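Local coordinates for L protein (CAS virus, PDB 5MV0), which probably serves as the cap-snatching endonuclease of the viral polymerase, cutting capped primers from host mRNA for viral transcription, at residues E103-S108 with V142-K147; R107-D112 with L187-T192; R43-I48 with R156-L161. All blocks are in the same frame, centred on the assembly; numbering follows the deposited sequence. Where two conformers were deposited one is given.

Interaction 1 of 3, residues E103-S108 with V142-K147; sequences EASTRS and VISETK
Strands 98-106 and 137-145 run side by side in the central sheet of a PD-(D/E)XK-clan nuclease fold, and Glu103-Thr106 pairs in parallel with Val142-Glu145, the axes only 8° apart. The backbone ladder passes from strand to strand: Glu103 O takes Ile143 N at 2.8 Å, Ile143 O takes Ser105 N, Ser105 O takes Glu145 N, and Glu145 O takes Arg107 N at 2.9 Å, carrying the pairing one residue beyond the strand. On the face of Glu103, Ser105, Val142 and Ser144 the two serine hydroxyls share a hydrogen bond, Ser105 OG to Ser144 OG at 2.9 Å. Ser144 OG stands anti to its own backbone N (chi1 -171°), while Ser105 OG sits between N and the carbonyl carbon (chi1 66°), which brings the two oxygens together. A water 2.7 Å from Ser105 OG also reaches Ile143 O. Arg107 lays its CG 3.7 Å from Ser144 OG, then bends back at chi2; NH1 donates to Thr106 O at 2.9 Å, the oxygen lying in the guanidinium plane but NH1 well above the carbonyl plane. At the strand ends Thr146 CG2 rests 3.3 Å from Ser108 O. Glu103 turns its carboxylate to Tyr124 and Lys123. Helix 110-122 covers the serine face through Lys116 and Ile117, whereas His49 and Arg45 of helix 34-57 lie against the face of Ala104, Thr106 and Glu145.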
loop_
_atom_site.group_PDB
_atom_site.type_symbol
_atom_site.label_atom_id
_atom_site.label_comp_id
_atom_site.label_asym_id
_atom_site.label_seq_id
_atom_site.Cartn_x
_atom_site.Cartn_y
_atom_site.Cartn_z
ATOM N N GLU B 103 -3.520 23.967 -6.781
ATOM C CA GLU B 103 -3.813 23.340 -8.068
ATOM C C GLU B 103 -2.498 22.788 -8.600
ATOM O O GLU B 103 -1.571 23.554 -8.894
ATOM C CB GLU B 103 -4.428 24.331 -9.055
ATOM C CG GLU B 103 -5.791 24.897 -8.632
ATOM C CD GLU B 103 -6.908 23.865 -8.712
ATOM O OE1 GLU B 103 -6.675 22.767 -9.270
ATOM O OE2 GLU B 103 -8.017 24.154 -8.215
ATOM N N ALA B 104 -2.408 21.466 -8.721
ATOM C CA ALA B 104 -1.170 20.810 -9.129
ATOM C C ALA B 104 -1.388 20.031 -10.416
ATOM O O ALA B 104 -2.431 19.394 -10.601
ATOM C CB ALA B 104 -0.657 19.863 -8.035
ATOM N N SER B 105 -0.398 20.067 -11.297
ATOM C CA SER B 105 -0.498 19.338 -12.551
ATOM C C SER B 105 0.903 19.064 -13.064
ATOM O O SER B 105 1.884 19.673 -12.616
ATOM C CB SER B 105 -1.292 20.134 -13.587
ATOM O OG SER B 105 -0.554 21.300 -13.930
ATOM N N THR B 106 0.985 18.153 -14.025
ATOM C CA THR B 106 2.200 17.942 -14.790
ATOM C C THR B 106 1.923 18.257 -16.247
ATOM O O THR B 106 0.853 17.930 -16.770
ATOM C CB THR B 106 2.742 16.494 -14.657
ATOM O OG1 THR B 106 1.792 15.567 -15.209
ATOM C CG2 THR B 106 3.003 16.153 -13.195
ATOM N N ARG B 107 2.889 18.919 -16.882
ATOM C CA ARG B 107 2.866 19.215 -18.309
ATOM C C ARG B 107 4.319 19.217 -18.742
ATOM O O ARG B 107 5.144 19.865 -18.090
ATOM C CB ARG B 107 2.213 20.572 -18.632
ATOM C CG ARG B 107 0.698 20.700 -18.371
ATOM C CD ARG B 107 -0.094 19.763 -19.284
ATOM N NE ARG B 107 -1.536 20.018 -19.220
ATOM C CZ ARG B 107 -2.331 19.562 -18.254
ATOM N NH1 ARG B 107 -1.820 18.841 -17.262
ATOM N NH2 ARG B 107 -3.633 19.829 -18.280
ATOM N N SER B 108 4.632 18.496 -19.817
ATOM C CA SER B 108 6.041 18.269 -20.137
ATOM C C SER B 108 6.710 19.535 -20.668
ATOM O O SER B 108 7.886 19.787 -20.379
ATOM C CB SER B 108 6.192 17.125 -21.146
ATOM O OG SER B 108 5.457 17.389 -22.332
ATOM N N VAL B 142 -0.459 27.473 -7.472
ATOM C CA VAL B 142 -0.669 26.770 -8.730
ATOM C C VAL B 142 0.690 26.279 -9.204
ATOM O O VAL B 142 1.597 27.084 -9.450
ATOM C CB VAL B 142 -1.344 27.673 -9.777
ATOM C CG1 VAL B 142 -1.602 26.915 -11.077
ATOM C CG2 VAL B 142 -2.643 28.229 -9.215
ATOM N N ILE B 143 0.836 24.961 -9.312
ATOM C CA ILE B 143 2.096 24.319 -9.670
ATOM C C ILE B 143 1.862 23.457 -10.900
ATOM O O ILE B 143 0.953 22.620 -10.910
ATOM C CB ILE B 143 2.636 23.463 -8.509
ATOM C CG1 ILE B 143 3.077 24.337 -7.339
ATOM C CG2 ILE B 143 3.788 22.543 -8.957
ATOM C CD1 ILE B 143 3.330 23.505 -6.074
ATOM N N SER B 144 2.680 23.652 -11.931
ATOM C CA SER B 144 2.659 22.781 -13.101
ATOM C C SER B 144 4.093 22.448 -13.480
ATOM O O SER B 144 4.858 23.338 -13.864
ATOM C CB SER B 144 1.924 23.429 -14.276
ATOM O OG SER B 144 1.741 22.493 -15.324
ATOM N N GLU B 145 4.449 21.168 -13.398
ATOM C CA GLU B 145 5.836 20.737 -13.487
ATOM C C GLU B 145 6.012 19.673 -14.558
ATOM O O GLU B 145 5.057 19.013 -14.975
ATOM C CB GLU B 145 6.320 20.238 -12.117
ATOM C CG GLU B 145 6.538 21.418 -11.205
ATOM C CD GLU B 145 6.789 21.048 -9.773
ATOM O OE1 GLU B 145 6.693 19.848 -9.428
ATOM O OE2 GLU B 145 7.068 21.978 -8.987
ATOM N N THR B 146 7.232 19.525 -15.035
ATOM C CA THR B 146 7.530 18.595 -16.098
ATOM C C THR B 146 7.270 17.160 -15.794
ATOM O O THR B 146 6.829 16.455 -16.613
ATOM C CB THR B 146 8.996 18.682 -16.596
ATOM O OG1 THR B 146 9.351 20.029 -16.792
ATOM C CG2 THR B 146 9.093 18.095 -17.834
ATOM N N LYS B 147 7.581 16.773 -14.583
ATOM C CA LYS B 147 7.451 15.403 -14.113
ATOM C C LYS B 147 6.706 15.403 -12.789
ATOM O O LYS B 147 6.767 16.381 -12.039
ATOM C CB LYS B 147 8.825 14.735 -13.920
ATOM C CG LYS B 147 9.557 14.408 -15.221
ATOM C CD LYS B 147 10.916 13.784 -14.932
ATOM C CE LYS B 147 11.837 13.823 -16.150
ATOM N NZ LYS B 147 11.405 12.939 -17.261
HETATM O O HOH W 1 -1.552 23.209 -12.370
#

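Interaction 2 of 3, residues R107-D112 with L187-T192; sequences RSMPSD and LKRSLT
Arg189 and Asp112 cross at about a right angle, with carboxylate and guanidinium planes 46° apart. Asp112 OD2 stands 3.3 Å from Arg189 NH2, but well out of the guanidinium plane; the salt bridge is therefore electrostatic, without a directed hydrogen bond. NH2 has a firmer partner in Glu186 of its own helix, and Asp112 OD1 pairs with Arg115. Ser108 comes in along the root of the arginine: its OG lies 3.4 Å from Arg189 CB and near the plane of the guanidinium, at its edge, while its CB packs 3.6 Å from Ser190 OG, a hydroxyl bonded back to Glu186 O. Met109 CG, anti to the carbonyl carbon (chi1 -65°), passes obliquely by Arg189 CD at 4.1 Å. A water gathers the polar groups: it accepts from Ser108 OG and, weakly, from Arg189 NE, and donates to Asp112 OD2 at 2.7 Å. Met109 is the N-cap residue of helix 110-122, and its amide is one of the groups bound to this water. The contact ties the turn between strand 98-106 and helix 110-122 to the last turns of helix 181-192, whose Leu187 and Leu191 touch helix 155-170.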
loop_
_atom_site.group_PDB
_atom_site.type_symbol
_atom_site.label_atom_id
_atom_site.label_comp_id
_atom_site.label_asym_id
_atom_site.label_seq_id
_atom_site.Cartn_x
_atom_site.Cartn_y
_atom_site.Cartn_z
ATOM N N ARG B 107 2.889 18.919 -16.882
ATOM C CA ARG B 107 2.866 19.215 -18.309
ATOM C C ARG B 107 4.319 19.217 -18.742
ATOM O O ARG B 107 5.144 19.865 -18.090
ATOM C CB ARG B 107 2.213 20.572 -18.632
ATOM C CG ARG B 107 0.698 20.700 -18.371
ATOM C CD ARG B 107 -0.094 19.763 -19.284
ATOM N NE ARG B 107 -1.536 20.018 -19.220
ATOM C CZ ARG B 107 -2.331 19.562 -18.254
ATOM N NH1 ARG B 107 -1.820 18.841 -17.262
ATOM N NH2 ARG B 107 -3.633 19.829 -18.280
ATOM N N SER B 108 4.632 18.496 -19.817
ATOM C CA SER B 108 6.041 18.269 -20.137
ATOM C C SER B 108 6.710 19.535 -20.668
ATOM O O SER B 108 7.886 19.787 -20.379
ATOM C CB SER B 108 6.192 17.125 -21.146
ATOM O OG SER B 108 5.457 17.389 -22.332
ATOM N N MET B 109 5.977 20.344 -21.428
ATOM C CA MET B 109 6.527 21.520 -22.105
ATOM C C MET B 109 6.232 22.787 -21.319
ATOM O O MET B 109 5.082 22.995 -20.898
ATOM C CB MET B 109 5.942 21.651 -23.511
ATOM C CG MET B 109 6.297 20.529 -24.491
ATOM S SD MET B 109 8.055 20.424 -24.935
ATOM C CE MET B 109 8.759 19.404 -23.640
ATOM N N PRO B 110 7.222 23.668 -21.141
ATOM C CA PRO B 110 6.987 24.880 -20.336
ATOM C C PRO B 110 5.876 25.762 -20.860
ATOM O O PRO B 110 5.198 26.416 -20.055
ATOM C CB PRO B 110 8.348 25.599 -20.372
ATOM C CG PRO B 110 9.135 24.930 -21.462
ATOM C CD PRO B 110 8.636 23.524 -21.527
ATOM N N SER B 111 5.656 25.813 -22.177
ATOM C CA SER B 111 4.569 26.643 -22.688
ATOM C C SER B 111 3.215 26.049 -22.324
ATOM O O SER B 111 2.250 26.789 -22.092
ATOM C CB SER B 111 4.688 26.819 -24.203
ATOM O OG SER B 111 4.484 25.592 -24.876
ATOM N N ASP B 112 3.119 24.716 -22.289
ATOM C CA ASP B 112 1.911 24.075 -21.773
ATOM C C ASP B 112 1.775 24.279 -20.270
ATOM O O ASP B 112 0.661 24.460 -19.763
ATOM C CB ASP B 112 1.921 22.585 -22.113
ATOM C CG ASP B 112 1.569 22.324 -23.559
ATOM O OD1 ASP B 112 0.803 23.128 -24.128
ATOM O OD2 ASP B 112 2.075 21.332 -24.132
ATOM N N LEU B 187 0.930 12.756 -22.811
ATOM C CA LEU B 187 1.654 11.642 -22.216
ATOM C C LEU B 187 2.776 11.166 -23.130
ATOM O O LEU B 187 3.866 10.836 -22.653
ATOM C CB LEU B 187 0.691 10.504 -21.876
ATOM C CG LEU B 187 -0.365 10.926 -20.848
ATOM C CD1 LEU B 187 -1.420 9.865 -20.690
ATOM C CD2 LEU B 187 0.254 11.270 -19.488
ATOM N N LYS B 188 2.543 11.140 -24.449
ATOM C CA LYS B 188 3.618 10.767 -25.364
ATOM C C LYS B 188 4.789 11.736 -25.253
ATOM O O LYS B 188 5.950 11.310 -25.202
ATOM C CB LYS B 188 3.109 10.719 -26.806
ATOM C CG LYS B 188 2.480 9.408 -27.194
ATOM C CD LYS B 188 2.765 9.074 -28.660
ATOM C CE LYS B 188 2.101 10.065 -29.599
ATOM N NZ LYS B 188 2.358 9.720 -31.026
ATOM N N ARG B 189 4.498 13.039 -25.191
ATOM C CA ARG B 189 5.553 14.031 -25.000
ATOM C C ARG B 189 6.272 13.821 -23.675
ATOM O O ARG B 189 7.505 13.886 -23.610
ATOM C CB ARG B 189 4.972 15.443 -25.061
ATOM C CG ARG B 189 4.662 15.932 -26.468
ATOM C CD ARG B 189 4.452 17.451 -26.488
ATOM N NE ARG B 189 3.379 17.852 -25.588
ATOM C CZ ARG B 189 2.097 17.915 -25.935
ATOM N NH1 ARG B 189 1.726 17.616 -27.176
ATOM N NH2 ARG B 189 1.189 18.276 -25.038
ATOM N N SER B 190 5.511 13.578 -22.602
ATOM C CA SER B 190 6.117 13.307 -21.300
ATOM C C SER B 190 7.054 12.109 -21.360
ATOM O O SER B 190 8.094 12.093 -20.688
ATOM C CB SER B 190 5.026 13.078 -20.247
ATOM O OG SER B 190 4.306 14.275 -20.005
ATOM N N LEU B 191 6.705 11.095 -22.158
ATOM C CA LEU B 191 7.568 9.922 -22.256
ATOM C C LEU B 191 8.932 10.292 -22.826
ATOM O O LEU B 191 9.961 9.790 -22.353
ATOM C CB LEU B 191 6.901 8.831 -23.102
ATOM C CG LEU B 191 7.504 7.423 -23.064
ATOM C CD1 LEU B 191 7.507 6.842 -21.651
ATOM C CD2 LEU B 191 6.804 6.452 -24.032
ATOM N N THR B 192 8.968 11.184 -23.829
ATOM C CA THR B 192 10.244 11.528 -24.463
ATOM C C THR B 192 11.176 12.319 -23.549
ATOM O O THR B 192 12.339 12.520 -23.913
ATOM C CB THR B 192 10.037 12.336 -25.755
ATOM O OG1 THR B 192 9.517 13.632 -25.436
ATOM C CG2 THR B 192 9.069 11.627 -26.688
HETATM O O HOH W 2 3.550 19.607 -22.585
#

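Interaction 3 of 3, residues R43-I48 with R156-L161; sequences RLRATI and RLLFEL
Arg45 meets helix 155-170 through a water at the edge of its guanidinium, lying in the plane of the group: Arg45 NE donates to it at 2.7 Å, and the water donates in turn to Leu158 O at 2.9 Å, so the water bridges the arginine to a carbonyl of the facing helix. The arginine chain is extended from CG to NE, with CG anti to the backbone N (chi1 172°), and this carries the flat group along the flank of the interface, past the leucines. A second guanidinium, that of Arg156, has the Glu160 carboxylate at its edge and in its plane; NE bonds the anti lone pair of OE2 at 3.0 Å, a salt bridge one turn apart within helix 155-170. The direct side-chain packing between the helices is otherwise made by aliphatic groups. Ile48 and Leu158 reach toward each other tip to tip, CD1 to CD1 at 3.8 Å. Leu161 sets CD1 against helix 34-57, 3.9 Å from Arg45 N, where it also touches Leu44 CD2 at 4.1 Å, the two leucine side chains crossing at about a right angle, and Ile48 CD1 at 4.2 Å. One methyl thus packs among Leu44, Arg45 and Ile48, which lie within about one turn of helix 34-57. The short segments run roughly antiparallel at 144°, their axes 9.8 Å apart. Helix 4-20 closes the buried layer, with Ile17 against both Ile48 and Leu161 and Val13 against Leu161, while Leu187 and Ser190 of helix 181-192 pack on Arg45.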
loop_
_atom_site.group_PDB
_atom_site.type_symbol
_atom_site.label_atom_id
_atom_site.label_comp_id
_atom_site.label_asym_id
_atom_site.label_seq_id
_atom_site.Cartn_x
_atom_site.Cartn_y
_atom_site.Cartn_z
ATOM N N ARG B 43 -4.326 8.150 -14.119
ATOM C CA ARG B 43 -4.884 8.977 -12.907
ATOM C C ARG B 43 -3.979 8.908 -11.579
ATOM O O ARG B 43 -3.643 9.884 -10.894
ATOM C CB ARG B 43 -6.296 8.508 -12.560
ATOM C CG ARG B 43 -6.921 9.303 -11.411
ATOM C CD ARG B 43 -7.699 8.396 -10.473
ATOM N NE ARG B 43 -7.090 7.081 -10.493
ATOM C CZ ARG B 43 -6.098 6.692 -9.705
ATOM N NH1 ARG B 43 -5.602 7.522 -8.766
ATOM N NH2 ARG B 43 -5.622 5.469 -9.864
ATOM N N LEU B 44 -3.432 7.709 -11.409
ATOM C CA LEU B 44 -2.555 7.551 -10.247
ATOM C C LEU B 44 -1.305 8.416 -10.373
ATOM O O LEU B 44 -0.848 9.022 -9.393
ATOM C CB LEU B 44 -2.182 6.078 -10.088
ATOM C CG LEU B 44 -1.349 5.689 -8.855
ATOM C CD1 LEU B 44 -2.092 6.047 -7.565
ATOM C CD2 LEU B 44 -0.953 4.196 -8.902
ATOM N N ARG B 45 -0.735 8.489 -11.570
ATOM C CA ARG B 45 0.413 9.366 -11.783
ATOM C C ARG B 45 0.099 10.803 -11.360
ATOM O O ARG B 45 0.881 11.442 -10.634
ATOM C CB ARG B 45 0.816 9.284 -13.251
ATOM C CG ARG B 45 1.858 10.252 -13.721
ATOM C CD ARG B 45 2.247 9.875 -15.155
ATOM N NE ARG B 45 3.229 10.796 -15.702
ATOM C CZ ARG B 45 2.919 11.919 -16.340
ATOM N NH1 ARG B 45 1.645 12.260 -16.519
ATOM N NH2 ARG B 45 3.882 12.703 -16.794
ATOM N N ALA B 46 -1.060 11.316 -11.787
ATOM C CA ALA B 46 -1.464 12.670 -11.418
ATOM C C ALA B 46 -1.747 12.781 -9.926
ATOM O O ALA B 46 -1.432 13.806 -9.308
ATOM C CB ALA B 46 -2.697 13.090 -12.228
ATOM N N THR B 47 -2.350 11.744 -9.330
ATOM C CA THR B 47 -2.688 11.790 -7.903
ATOM C C THR B 47 -1.436 11.763 -7.028
ATOM O O THR B 47 -1.402 12.402 -5.967
ATOM C CB THR B 47 -3.614 10.622 -7.536
ATOM O OG1 THR B 47 -4.823 10.710 -8.293
ATOM C CG2 THR B 47 -3.976 10.674 -6.085
ATOM N N ILE B 48 -0.416 11.000 -7.434
ATOM C CA ILE B 48 0.860 11.004 -6.714
ATOM C C ILE B 48 1.463 12.413 -6.699
ATOM O O ILE B 48 1.924 12.913 -5.659
ATOM C CB ILE B 48 1.820 9.973 -7.344
ATOM C CG1 ILE B 48 1.262 8.546 -7.154
ATOM C CG2 ILE B 48 3.226 10.101 -6.760
ATOM C CD1 ILE B 48 2.006 7.467 -7.955
ATOM N N ARG B 156 11.257 5.272 -10.872
ATOM C CA ARG B 156 11.090 4.249 -11.898
ATOM C C ARG B 156 9.642 3.770 -11.969
ATOM O O ARG B 156 9.142 3.444 -13.055
ATOM C CB ARG B 156 12.033 3.080 -11.621
ATOM C CG ARG B 156 12.025 2.014 -12.689
ATOM C CD ARG B 156 12.321 2.620 -14.047
ATOM N NE ARG B 156 12.255 1.632 -15.122
ATOM C CZ ARG B 156 13.306 1.002 -15.634
ATOM N NH1 ARG B 156 14.529 1.246 -15.167
ATOM N NH2 ARG B 156 13.132 0.129 -16.619
ATOM N N LEU B 157 8.954 3.715 -10.829
ATOM C CA LEU B 157 7.566 3.252 -10.848
ATOM C C LEU B 157 6.636 4.295 -11.468
ATOM O O LEU B 157 5.702 3.939 -12.198
ATOM C CB LEU B 157 7.118 2.882 -9.435
ATOM C CG LEU B 157 7.849 1.699 -8.787
ATOM C CD1 LEU B 157 7.293 1.400 -7.389
ATOM C CD2 LEU B 157 7.766 0.457 -9.680
ATOM N N LEU B 158 6.866 5.585 -11.192
ATOM C CA LEU B 158 6.132 6.633 -11.899
ATOM C C LEU B 158 6.352 6.532 -13.394
ATOM O O LEU B 158 5.425 6.756 -14.186
ATOM C CB LEU B 158 6.565 8.022 -11.428
ATOM C CG LEU B 158 5.869 8.709 -10.253
ATOM C CD1 LEU B 158 4.378 8.989 -10.552
ATOM C CD2 LEU B 158 6.030 7.881 -9.010
ATOM N N PHE B 159 7.596 6.265 -13.797
ATOM C CA PHE B 159 7.900 6.070 -15.209
ATOM C C PHE B 159 7.119 4.895 -15.785
ATOM O O PHE B 159 6.559 4.988 -16.881
ATOM C CB PHE B 159 9.403 5.842 -15.412
ATOM C CG PHE B 159 9.727 5.321 -16.784
ATOM C CD1 PHE B 159 9.709 6.182 -17.880
ATOM C CD2 PHE B 159 9.975 3.968 -16.996
ATOM C CE1 PHE B 159 9.962 5.702 -19.164
ATOM C CE2 PHE B 159 10.226 3.483 -18.277
ATOM C CZ PHE B 159 10.232 4.348 -19.358
ATOM N N GLU B 160 7.102 3.763 -15.073
ATOM C CA GLU B 160 6.425 2.576 -15.598
ATOM C C GLU B 160 4.924 2.788 -15.739
ATOM O O GLU B 160 4.305 2.216 -16.647
ATOM C CB GLU B 160 6.701 1.362 -14.704
ATOM C CG GLU B 160 8.144 0.909 -14.732
ATOM C CD GLU B 160 8.582 0.416 -16.106
ATOM O OE1 GLU B 160 7.742 -0.128 -16.847
ATOM O OE2 GLU B 160 9.769 0.586 -16.455
ATOM N N LEU B 161 4.313 3.581 -14.851
ATOM C CA LEU B 161 2.897 3.907 -15.031
ATOM C C LEU B 161 2.676 4.536 -16.394
ATOM O O LEU B 161 1.724 4.201 -17.107
ATOM C CB LEU B 161 2.418 4.876 -13.946
ATOM C CG LEU B 161 2.306 4.385 -12.509
ATOM C CD1 LEU B 161 1.729 5.516 -11.681
ATOM C CD2 LEU B 161 1.407 3.130 -12.455
HETATM O O HOH W 3 5.474 9.481 -15.144
#

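Interactions 1 and 2 share Arg107 and Ser108: the chain leaves the strand pair of the first and turns directly into the helix start of the second, their centres about 10 Å apart. The side chain of Arg107 comes within about 4 Å, nearest atoms, of a bound phosphate ion, probably from the crystallisation liquor. Arg45 joins interaction 3 to both others. Its NH1 packs 3.6 Å from Thr106 OG1 of interaction 1 and 3.4 Å from Leu187 CD2 of interaction 2, and its NH2 lies 3.6 Å from Ser190 OG. Leu191 CD1 also touches Phe159 CE1 at 3.7 Å, so helices 34-57, 155-170 and 181-192 pack together at the end of the sheet.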